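Long-range contacts in 3-dehydroshikimate dehydratase (Pseudomonas putida, PDB 5HMQ), which dehydrates 3-dehydroshikimate to protocatechuate in quinate and shikimate degradation, using a divalent metal ion, preferably cobalt: residues Ile23-Phe28 and Pro251-Ala256; Val100-Gln105 and Glu136-Gly141; Arg370-Gln375 and Val414-Ala419; His523-Cys528 and Phe599-Gln604. All blocks are in the same frame, centred on the assembly; numbering follows the deposited sequence.

Contact 1 of 4, residues Ile23-Phe28 and Pro251-Ala256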
# COMPACT_ATOMS: atom_id res chain seq x y z
N ILE C 23 2.79 -16.00 -10.05
CA ILE C 23 3.89 -16.88 -9.67
C ILE C 23 4.62 -17.40 -10.90
O ILE C 23 5.85 -17.39 -10.98
CB ILE C 23 3.38 -18.03 -8.78
CG1 ILE C 23 2.94 -17.50 -7.42
CG2 ILE C 23 4.44 -19.10 -8.62
CD1 ILE C 23 2.15 -18.50 -6.60
N ALA C 24 3.86 -17.84 -11.91
CA ALA C 24 4.47 -18.32 -13.14
C ALA C 24 5.14 -17.19 -13.91
O ALA C 24 6.26 -17.36 -14.41
CB ALA C 24 3.42 -19.01 -14.02
N ALA C 25 4.48 -16.04 -14.01
CA ALA C 25 5.04 -14.91 -14.75
C ALA C 25 6.35 -14.43 -14.14
O ALA C 25 7.22 -13.91 -14.86
CB ALA C 25 4.03 -13.77 -14.83
N ALA C 26 6.51 -14.57 -12.83
CA ALA C 26 7.73 -14.13 -12.16
C ALA C 26 8.90 -15.09 -12.39
O ALA C 26 10.03 -14.73 -12.06
CB ALA C 26 7.48 -13.97 -10.66
N GLY C 27 8.65 -16.28 -12.92
CA GLY C 27 9.70 -17.23 -13.19
C GLY C 27 9.87 -18.33 -12.16
O GLY C 27 10.90 -19.01 -12.18
N PHE C 28 8.92 -18.51 -11.25
CA PHE C 28 8.99 -19.61 -10.30
C PHE C 28 8.78 -20.95 -11.00
O PHE C 28 8.14 -21.03 -12.05
CB PHE C 28 7.94 -19.45 -9.20
CG PHE C 28 8.28 -18.40 -8.19
CD1 PHE C 28 9.06 -18.71 -7.09
CD2 PHE C 28 7.78 -17.11 -8.32
CE1 PHE C 28 9.36 -17.74 -6.15
CE2 PHE C 28 8.08 -16.15 -7.38
CZ PHE C 28 8.87 -16.46 -6.30
N PRO C 251 0.27 -5.78 -4.09
CA PRO C 251 0.41 -6.02 -5.53
C PRO C 251 0.95 -7.41 -5.83
O PRO C 251 2.09 -7.74 -5.50
CB PRO C 251 1.39 -4.93 -5.99
CG PRO C 251 2.16 -4.57 -4.76
CD PRO C 251 1.22 -4.75 -3.60
N THR C 252 0.09 -8.23 -6.45
CA THR C 252 0.40 -9.64 -6.66
C THR C 252 1.64 -9.82 -7.52
O THR C 252 2.54 -10.60 -7.18
CB THR C 252 -0.81 -10.33 -7.30
OG1 THR C 252 -2.00 -9.97 -6.59
CG2 THR C 252 -0.64 -11.84 -7.24
N ARG C 253 1.70 -9.12 -8.66
CA ARG C 253 2.78 -9.35 -9.61
C ARG C 253 4.12 -8.87 -9.08
O ARG C 253 5.13 -9.57 -9.20
CB ARG C 253 2.45 -8.68 -10.94
CG ARG C 253 1.25 -9.30 -11.64
CD ARG C 253 1.64 -9.93 -12.97
NE ARG C 253 0.61 -10.84 -13.45
CZ ARG C 253 0.62 -11.41 -14.66
NH1 ARG C 253 1.60 -11.14 -15.51
NH2 ARG C 253 -0.36 -12.23 -15.01
N GLN C 254 4.16 -7.67 -8.49
CA GLN C 254 5.43 -7.15 -7.99
C GLN C 254 5.90 -7.94 -6.77
O GLN C 254 7.11 -8.13 -6.59
CB GLN C 254 5.31 -5.67 -7.66
CG GLN C 254 5.90 -4.77 -8.73
CD GLN C 254 7.39 -5.01 -8.92
OE1 GLN C 254 8.13 -5.22 -7.96
NE2 GLN C 254 7.84 -4.99 -10.18
N ASN C 255 4.98 -8.40 -5.93
CA ASN C 255 5.37 -9.27 -4.83
C ASN C 255 5.98 -10.56 -5.34
O ASN C 255 6.99 -11.04 -4.81
CB ASN C 255 4.18 -9.56 -3.91
CG ASN C 255 3.88 -8.42 -2.96
OD1 ASN C 255 4.67 -7.48 -2.83
ND2 ASN C 255 2.75 -8.51 -2.27
N ALA C 256 5.38 -11.15 -6.38
CA ALA C 256 5.93 -12.38 -6.96
C ALA C 256 7.30 -12.13 -7.58
O ALA C 256 8.22 -12.94 -7.42
CB ALA C 256 4.96 -12.95 -7.99

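Contact 2 of 4, residues Val100-Gln105 and Glu136-Gly141. With MG (magnesium ion), chain K.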
# COMPACT_ATOMS: atom_id res chain seq x y z
N VAL C 100 3.26 -30.85 7.84
CA VAL C 100 2.65 -31.04 9.15
C VAL C 100 3.43 -30.17 10.12
O VAL C 100 4.62 -30.40 10.36
CB VAL C 100 2.66 -32.51 9.58
CG1 VAL C 100 2.22 -32.65 11.03
CG2 VAL C 100 1.77 -33.35 8.67
N CYS C 101 2.77 -29.16 10.68
CA CYS C 101 3.41 -28.29 11.65
C CYS C 101 3.14 -28.78 13.06
O CYS C 101 2.07 -29.32 13.36
CB CYS C 101 2.94 -26.84 11.48
SG CYS C 101 1.16 -26.61 11.34
N SER C 102 4.14 -28.60 13.93
CA SER C 102 4.10 -29.21 15.25
C SER C 102 2.89 -28.74 16.04
O SER C 102 2.37 -27.64 15.85
CB SER C 102 5.39 -28.89 16.01
OG SER C 102 5.62 -27.49 16.08
N ASN C 103 2.43 -29.61 16.95
CA ASN C 103 1.21 -29.37 17.70
C ASN C 103 1.35 -28.13 18.58
O ASN C 103 2.40 -27.89 19.18
CB ASN C 103 0.88 -30.59 18.56
CG ASN C 103 -0.60 -30.71 18.86
OD1 ASN C 103 -1.26 -29.73 19.19
ND2 ASN C 103 -1.12 -31.93 18.78
N VAL C 104 0.28 -27.35 18.66
CA VAL C 104 0.24 -26.17 19.51
C VAL C 104 -0.79 -26.26 20.62
O VAL C 104 -0.82 -25.38 21.49
CB VAL C 104 0.00 -24.88 18.69
CG1 VAL C 104 1.09 -24.72 17.64
CG2 VAL C 104 -1.38 -24.91 18.05
N GLN C 105 -1.63 -27.30 20.64
CA GLN C 105 -2.65 -27.42 21.67
C GLN C 105 -2.00 -27.53 23.05
O GLN C 105 -0.93 -28.12 23.21
CB GLN C 105 -3.52 -28.65 21.41
CG GLN C 105 -4.25 -28.62 20.08
CD GLN C 105 -5.20 -27.45 19.95
OE1 GLN C 105 -5.99 -27.17 20.85
NE2 GLN C 105 -5.14 -26.76 18.82
N GLU C 136 7.35 -29.89 10.27
CA GLU C 136 7.89 -28.56 10.53
C GLU C 136 7.61 -28.18 11.98
O GLU C 136 6.49 -28.35 12.46
CB GLU C 136 7.27 -27.52 9.60
CG GLU C 136 7.71 -26.09 9.90
CD GLU C 136 6.78 -25.05 9.30
OE1 GLU C 136 7.26 -24.17 8.56
OE2 GLU C 136 5.56 -25.13 9.57
N ALA C 137 8.63 -27.66 12.66
CA ALA C 137 8.47 -27.15 14.01
C ALA C 137 8.04 -25.69 13.96
O ALA C 137 8.73 -24.86 13.36
CB ALA C 137 9.77 -27.29 14.81
N LEU C 138 6.91 -25.38 14.58
CA LEU C 138 6.55 -24.00 14.84
C LEU C 138 7.34 -23.50 16.04
O LEU C 138 7.51 -24.22 17.02
CB LEU C 138 5.05 -23.86 15.08
CG LEU C 138 4.14 -24.33 13.95
CD1 LEU C 138 2.68 -24.22 14.35
CD2 LEU C 138 4.42 -23.55 12.67
N ALA C 139 7.83 -22.26 15.96
CA ALA C 139 8.60 -21.69 17.06
C ALA C 139 7.82 -21.64 18.36
O ALA C 139 8.43 -21.53 19.43
CB ALA C 139 9.10 -20.29 16.69
N TRP C 140 6.49 -21.71 18.30
CA TRP C 140 5.65 -21.72 19.49
C TRP C 140 4.99 -23.08 19.72
O TRP C 140 3.94 -23.16 20.37
CB TRP C 140 4.58 -20.63 19.38
CG TRP C 140 3.80 -20.69 18.11
CD1 TRP C 140 2.62 -21.36 17.90
CD2 TRP C 140 4.13 -20.06 16.87
NE1 TRP C 140 2.21 -21.18 16.61
CE2 TRP C 140 3.12 -20.39 15.95
CE3 TRP C 140 5.19 -19.25 16.45
CZ2 TRP C 140 3.13 -19.94 14.63
CZ3 TRP C 140 5.20 -18.80 15.14
CH2 TRP C 140 4.17 -19.15 14.24
N GLY C 141 5.58 -24.15 19.19
CA GLY C 141 5.04 -25.48 19.42
C GLY C 141 5.04 -25.84 20.89
O GLY C 141 5.93 -25.46 21.66
MG MG K . 6.69 -22.43 7.61
O HOH W 1 5.03 -23.45 7.06
O HOH W 2 5.62 -21.72 9.11

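Contact 3 of 4, residues Arg370-Gln375 and Val414-Ala419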
# COMPACT_ATOMS: atom_id res chain seq x y z
N ARG C 370 28.75 7.07 -10.59
CA ARG C 370 30.09 6.81 -11.11
C ARG C 370 30.43 5.35 -10.87
O ARG C 370 30.66 4.94 -9.73
CB ARG C 370 31.12 7.72 -10.45
CG ARG C 370 31.11 9.15 -10.92
CD ARG C 370 32.45 9.81 -10.66
NE ARG C 370 32.42 11.25 -10.89
CZ ARG C 370 32.34 12.15 -9.92
NH1 ARG C 370 32.29 11.78 -8.65
NH2 ARG C 370 32.31 13.44 -10.23
N VAL C 371 30.46 4.56 -11.94
CA VAL C 371 30.77 3.14 -11.85
C VAL C 371 32.09 2.88 -12.57
O VAL C 371 32.36 3.48 -13.61
CB VAL C 371 29.64 2.27 -12.43
CG1 VAL C 371 28.37 2.44 -11.60
CG2 VAL C 371 29.38 2.60 -13.89
N LYS C 372 32.91 2.00 -11.99
CA LYS C 372 34.19 1.67 -12.61
C LYS C 372 34.01 0.76 -13.81
O LYS C 372 34.66 0.96 -14.85
CB LYS C 372 35.12 1.03 -11.59
CG LYS C 372 36.49 0.69 -12.14
CD LYS C 372 37.43 0.26 -11.04
CE LYS C 372 38.84 0.13 -11.55
NZ LYS C 372 39.83 0.33 -10.45
N ASP C 373 33.15 -0.25 -13.69
CA ASP C 373 32.88 -1.21 -14.75
C ASP C 373 31.43 -1.03 -15.18
O ASP C 373 30.51 -1.56 -14.54
CB ASP C 373 33.17 -2.63 -14.28
CG ASP C 373 33.22 -3.63 -15.42
OD1 ASP C 373 32.71 -3.33 -16.51
OD2 ASP C 373 33.78 -4.73 -15.21
N GLN C 374 31.22 -0.28 -16.27
CA GLN C 374 29.87 0.04 -16.71
C GLN C 374 29.12 -1.21 -17.17
O GLN C 374 27.94 -1.38 -16.85
CB GLN C 374 29.93 1.08 -17.82
CG GLN C 374 28.64 1.24 -18.61
CD GLN C 374 28.82 2.16 -19.80
OE1 GLN C 374 28.74 3.39 -19.67
NE2 GLN C 374 29.06 1.58 -20.97
N GLN C 375 29.78 -2.08 -17.93
CA GLN C 375 29.10 -3.26 -18.45
C GLN C 375 28.77 -4.26 -17.35
O GLN C 375 27.74 -4.94 -17.42
CB GLN C 375 29.95 -3.93 -19.54
CG GLN C 375 29.96 -3.17 -20.85
CD GLN C 375 28.58 -2.99 -21.44
OE1 GLN C 375 27.87 -3.96 -21.70
NE2 GLN C 375 28.19 -1.73 -21.66
N VAL C 414 27.57 5.72 -15.49
CA VAL C 414 28.56 6.58 -16.12
C VAL C 414 29.95 6.04 -15.79
O VAL C 414 30.33 5.95 -14.62
CB VAL C 414 28.42 8.04 -15.66
CG1 VAL C 414 29.51 8.90 -16.29
CG2 VAL C 414 27.04 8.57 -16.01
N GLU C 415 30.69 5.66 -16.83
CA GLU C 415 32.08 5.25 -16.71
C GLU C 415 32.99 6.44 -17.02
O GLU C 415 32.91 7.03 -18.10
CB GLU C 415 32.37 4.08 -17.65
CG GLU C 415 33.38 3.07 -17.11
CD GLU C 415 33.49 1.83 -17.98
OE1 GLU C 415 33.77 1.98 -19.19
OE2 GLU C 415 33.28 0.72 -17.46
N GLN C 416 33.82 6.79 -16.05
CA GLN C 416 34.95 7.70 -16.21
C GLN C 416 35.78 7.38 -17.45
O GLN C 416 36.16 6.22 -17.66
CB GLN C 416 35.84 7.64 -14.95
CG GLN C 416 36.22 6.22 -14.46
CD GLN C 416 35.02 5.36 -14.08
OE1 GLN C 416 34.01 5.85 -13.58
NE2 GLN C 416 35.10 4.07 -14.38
N GLY C 417 36.08 8.37 -18.28
CA GLY C 417 35.70 9.76 -18.04
C GLY C 417 36.37 10.68 -19.04
O GLY C 417 36.14 11.89 -19.05
N THR C 418 37.22 10.10 -19.89
CA THR C 418 37.87 10.82 -20.97
C THR C 418 38.86 11.89 -20.53
O THR C 418 40.03 11.60 -20.29
N ALA C 419 38.38 13.13 -20.41
CA ALA C 419 39.22 14.29 -20.19
C ALA C 419 39.17 15.28 -21.34
O ALA C 419 39.40 16.48 -21.13

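Contact 4 of 4, residues His523-Cys528 and Phe599-Gln604. With MG (magnesium ion), chain L.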
# COMPACT_ATOMS: atom_id res chain seq x y z
N HIS C 523 16.24 14.56 1.48
CA HIS C 523 17.22 15.64 1.53
C HIS C 523 18.52 15.18 0.89
O HIS C 523 18.78 13.99 0.75
CB HIS C 523 17.47 16.12 2.97
CG HIS C 523 18.24 15.15 3.81
ND1 HIS C 523 17.63 14.17 4.58
CD2 HIS C 523 19.57 15.02 4.04
CE1 HIS C 523 18.56 13.48 5.22
NE2 HIS C 523 19.74 13.98 4.91
N ILE C 524 19.33 16.16 0.50
CA ILE C 524 20.64 15.94 -0.10
C ILE C 524 21.68 16.61 0.78
O ILE C 524 21.52 17.78 1.16
CB ILE C 524 20.70 16.48 -1.54
CG1 ILE C 524 19.58 15.86 -2.39
CG2 ILE C 524 22.06 16.19 -2.16
CD1 ILE C 524 19.16 16.72 -3.56
N ALA C 525 22.74 15.88 1.11
CA ALA C 525 23.74 16.34 2.06
C ALA C 525 25.08 16.51 1.36
O ALA C 525 25.58 15.58 0.73
CB ALA C 525 23.88 15.36 3.23
N PHE C 526 25.66 17.70 1.49
CA PHE C 526 26.98 18.01 0.98
C PHE C 526 27.95 18.19 2.14
O PHE C 526 27.57 18.70 3.20
CB PHE C 526 26.96 19.28 0.12
CG PHE C 526 25.83 19.33 -0.87
CD1 PHE C 526 25.82 18.50 -1.98
CD2 PHE C 526 24.79 20.22 -0.70
CE1 PHE C 526 24.79 18.55 -2.89
CE2 PHE C 526 23.75 20.28 -1.61
CZ PHE C 526 23.75 19.45 -2.71
N ASP C 527 29.20 17.77 1.95
CA ASP C 527 30.21 17.93 2.98
C ASP C 527 31.13 19.11 2.64
O ASP C 527 31.15 19.60 1.51
CB ASP C 527 31.02 16.64 3.16
CG ASP C 527 31.94 16.33 1.99
OD1 ASP C 527 31.76 16.91 0.89
OD2 ASP C 527 32.84 15.49 2.16
N CYS C 528 31.87 19.55 3.64
CA CYS C 528 32.79 20.67 3.48
C CYS C 528 33.90 20.53 4.51
O CYS C 528 33.84 19.69 5.41
CB CYS C 528 32.08 22.02 3.64
SG CYS C 528 31.44 22.32 5.31
N PHE C 599 14.92 19.24 1.24
CA PHE C 599 15.78 20.28 1.78
C PHE C 599 17.23 19.85 1.60
O PHE C 599 17.52 18.75 1.13
CB PHE C 599 15.46 20.56 3.26
CG PHE C 599 15.57 19.36 4.15
CD1 PHE C 599 14.50 18.50 4.32
CD2 PHE C 599 16.74 19.11 4.86
CE1 PHE C 599 14.59 17.40 5.15
CE2 PHE C 599 16.84 18.01 5.70
CZ PHE C 599 15.77 17.16 5.85
N PHE C 600 18.14 20.75 1.95
CA PHE C 600 19.56 20.48 1.80
C PHE C 600 20.24 20.47 3.16
O PHE C 600 19.73 21.01 4.14
CB PHE C 600 20.23 21.52 0.89
CG PHE C 600 19.75 21.47 -0.53
CD1 PHE C 600 18.68 22.25 -0.94
CD2 PHE C 600 20.35 20.64 -1.46
CE1 PHE C 600 18.23 22.21 -2.25
CE2 PHE C 600 19.91 20.59 -2.77
CZ PHE C 600 18.84 21.38 -3.16
N GLU C 601 21.41 19.83 3.20
CA GLU C 601 22.19 19.69 4.41
C GLU C 601 23.66 19.89 4.08
O GLU C 601 24.15 19.41 3.06
CB GLU C 601 21.98 18.31 5.06
CG GLU C 601 22.84 18.06 6.29
CD GLU C 601 22.66 16.66 6.85
OE1 GLU C 601 22.07 15.81 6.15
OE2 GLU C 601 23.11 16.41 7.99
N ILE C 602 24.35 20.63 4.95
CA ILE C 602 25.79 20.83 4.86
C ILE C 602 26.42 20.24 6.11
O ILE C 602 26.00 20.57 7.23
CB ILE C 602 26.16 22.32 4.72
CG1 ILE C 602 25.51 22.91 3.46
CG2 ILE C 602 27.67 22.51 4.72
CD1 ILE C 602 25.59 24.42 3.38
N ILE C 603 27.41 19.37 5.93
CA ILE C 603 28.02 18.65 7.04
C ILE C 603 29.53 18.83 7.02
O ILE C 603 30.14 19.10 5.98
CB ILE C 603 27.67 17.14 7.03
CG1 ILE C 603 28.42 16.43 5.91
CG2 ILE C 603 26.18 16.93 6.88
CD1 ILE C 603 28.46 14.93 6.06
N GLN C 604 30.13 18.67 8.19
CA GLN C 604 31.58 18.53 8.35
C GLN C 604 31.84 17.32 9.23
O GLN C 604 31.38 17.28 10.38
CB GLN C 604 32.21 19.78 8.95
CG GLN C 604 33.72 19.71 9.08
CD GLN C 604 34.29 20.81 9.95
OE1 GLN C 604 33.71 21.90 10.05
NE2 GLN C 604 35.43 20.55 10.58
MG MG L . 21.39 13.66 6.59
O HOH W 3 22.81 13.62 8.10
O HOH W 4 20.64 11.45 7.05
O HOH W 5 20.02 14.19 8.05

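Contact 1 of 4, residues Ile23-Phe28 and Pro251-Ala256
The carbonyl oxygen of Ala256 is touched by two carbon groups of Ile23-Phe28. Phe28 turns its ring edge to it, with CE2 3.2 Å from Ala256 O and the oxygen near the ring plane, a weak C-H...O approach that may be mildly favourable. The CB of Ala26 touches the same oxygen at 3.5 Å. Small side chains allow this closeness: Ala26 CB and Ala256 CB meet at 3.8 Å, methyl against methyl, so the backbones come close, Ile23 CA and Ala256 CA being 5.6 Å apart. One turn earlier on helix 252-276, Arg253 bends at chi2 (-116°) and lays one face of its guanidinium over the methyl of Ala25, with NH1 3.6 Å from Ala25 CB. Phe28 follows a Schellman motif at the end of helix 16-25, which probably helps turn it toward helix 252-276. Gly27 has a positive phi of 99°, and Gly27 N and Phe28 N bond back to Ala24 O and Ile23 O. Helix 16-25, early in the TIM barrel, is thereby packed against helix 252-276, and Arg253 also meets Glu18 of the second subunit. Deeper in, the Phe28 side chain also touches Ile7 of strand 6-8 and Leu260 and Leu263 of helix 252-276.

Contact 2 of 4, residues Val100-Gln105 and Glu136-Gly141
Ser102 sets its hydroxyl between the backbone N and the carbonyl carbon (chi1 56°), the rotamer that turns OG toward Glu136-Gly141, where it accepts a hydrogen bond from Leu138 N at 2.9 Å. The same OG is hydrogen-bonded to Val144 O, so one buried hydroxyl ties together two points of the loop after strand 132-136. Glu136 takes another course: CG lies anti to its backbone N (chi1 175°) and the chain runs on extended, which carries OE1 to the magnesium ion at 2.1 Å. OE2 stays 3.7 Å from Cys101 CB, on the side of the sheet that Cys101 and Glu136 share.

These side chains sit on a short piece of parallel sheet. Glu136 N donates to Val100 O at 2.8 Å, and the carbonyl of Glu136 then receives Ser102 N. Beyond this pair the strands give way to loops, and contact becomes mostly apolar. Leu138 puts CG against Cys101 CB and CD1 3.7 Å from Val104 CG1. Its CB lies over the indole of Trp140. A type I turn from Leu138 to Gly141 folds the loop back, and Leu138 and Trp140 both reach Val104 CG1.

Two adjacent barrel strands, 97-101 and 132-136, are joined here at their C-terminal ends, the usual place of a TIM-barrel active site. Asp167, Gln193 and Glu241, at the ends of later strands, complete the catalytic metal site with Glu136 and two waters, and His170 of helix 168-172 packs on Glu136 and Leu138.

Contact 3 of 4, residues Arg370-Gln375 and Val414-Ala419
Backbone bonding comes first: Val371 N donates to Val414 O at 3.0 Å, next to the parallel bridge between Arg370 and Val414. A CA-H...O contact from Glu415 to Val371 O carries the pairing one step further.

Side chain to backbone, Glu415 makes the bond to the helix start. Its chain is extended beyond CG, and OE2 accepts Gln374 N at 2.6 Å, nearly straight at 173° but from above the carboxylate plane. Lys372 O comes within 3.0 Å of the same Glu415 OE2, an unfavourable pair of acceptors. Gln374 begins helix 374-383, so the carboxylate may also gain from the helix dipole. Gln416 folds back at chi2 to bring NE2 within 2.9 Å of Val371 O; its OE1 lies equally near that oxygen, which makes the bond doubtful.

As for charge, Asp373 OD1 stands 4.2 Å from Glu415 OE2, the two side chains running alongside each other. Both serve the same helix start, since Asp373 is the N-cap and bonds Ala376 N. Their nearness would tend to raise proton affinity, an effect the helix-start N-H groups and solvent probably offset.

Apolar contact is slight: Gln374 CB rests 3.9 Å from Glu415 CB.

In the mixed sheet of this first VOC domain, strand 363-371 lies between strands 410-414 and 295-304. Arg370 forms a salt bridge with Glu299 on the latter, and Val414 packs on Glu299 and Val400.

Contact 4 of 4, residues His523-Cys528 and Phe599-Gln604
The CB of His523 sits over the middle of the Phe599 ring, 3.5 Å from its centroid and 15° off the normal, a CH-pi contact. The imidazole, pointing the same way as the phenyl ring, is slid past it with the planes only 16° apart, so that overlap is slight. Further along the same face the bumps become smaller. Ala525 offers a mere methyl, and into that low place comes the carboxylate of Glu601, with OE1 3.5 Å from Ala525 CB. Beyond it Ile603 CG1 fits against Asp527 CB.

The reverse face is shaped by larger groups. Phe526 and Phe600 meet rim to rim, neither lying over the other, with CE2 of Phe526 3.4 Å from CD2 of Phe600. Ile524 CD1 touches the Phe600 ring too, so Phe600 touches two residues of the neighbouring strand. Ile602 CG2 then fills the step beside Cys528 SG. Leu320 packs on Phe600 and Ile602. Between the strands, five hydrogen bonds, the last one weak, keep the residues in step from His523 to Cys528.

Shape and chemistry meet at the metal. His523 NE2 binds the magnesium ion at 2.4 Å and Glu601 OE1 at 2.3 Å; His445 and three waters complete six ligands. Glu601 OE2 is steadied by His588 ND1 and by a metal-bound water 2.8 Å away, which should fix the carboxylate's rotation. Two histidines and one carboxylate match the metal set of HPPD enzymes, yet this domain shows no such dioxygenase activity; the contact is consistent with a metal site of HPPD type kept without that reaction.

In the fold
From the N terminus, the chain enters contact 1 in helix 16-25 and returns to it after 222 intervening residues at helix 252-276, which brings the beginning and end of the TIM barrel together. Contact 2 falls within that long excursion and closes a loop of 30 residues between neighbouring barrel strands. The two do not touch, their centres lying 29 Å apart. Contact 3 follows in series, closing 38 residues in the first VOC domain, and contact 4 comes last, closing 70 between parallel strands in the sheet of the second VOC domain. None of the loops cross. Contacts 2 and 4, each at a metal, stand 51 Å apart on opposite sides of the chain's centre.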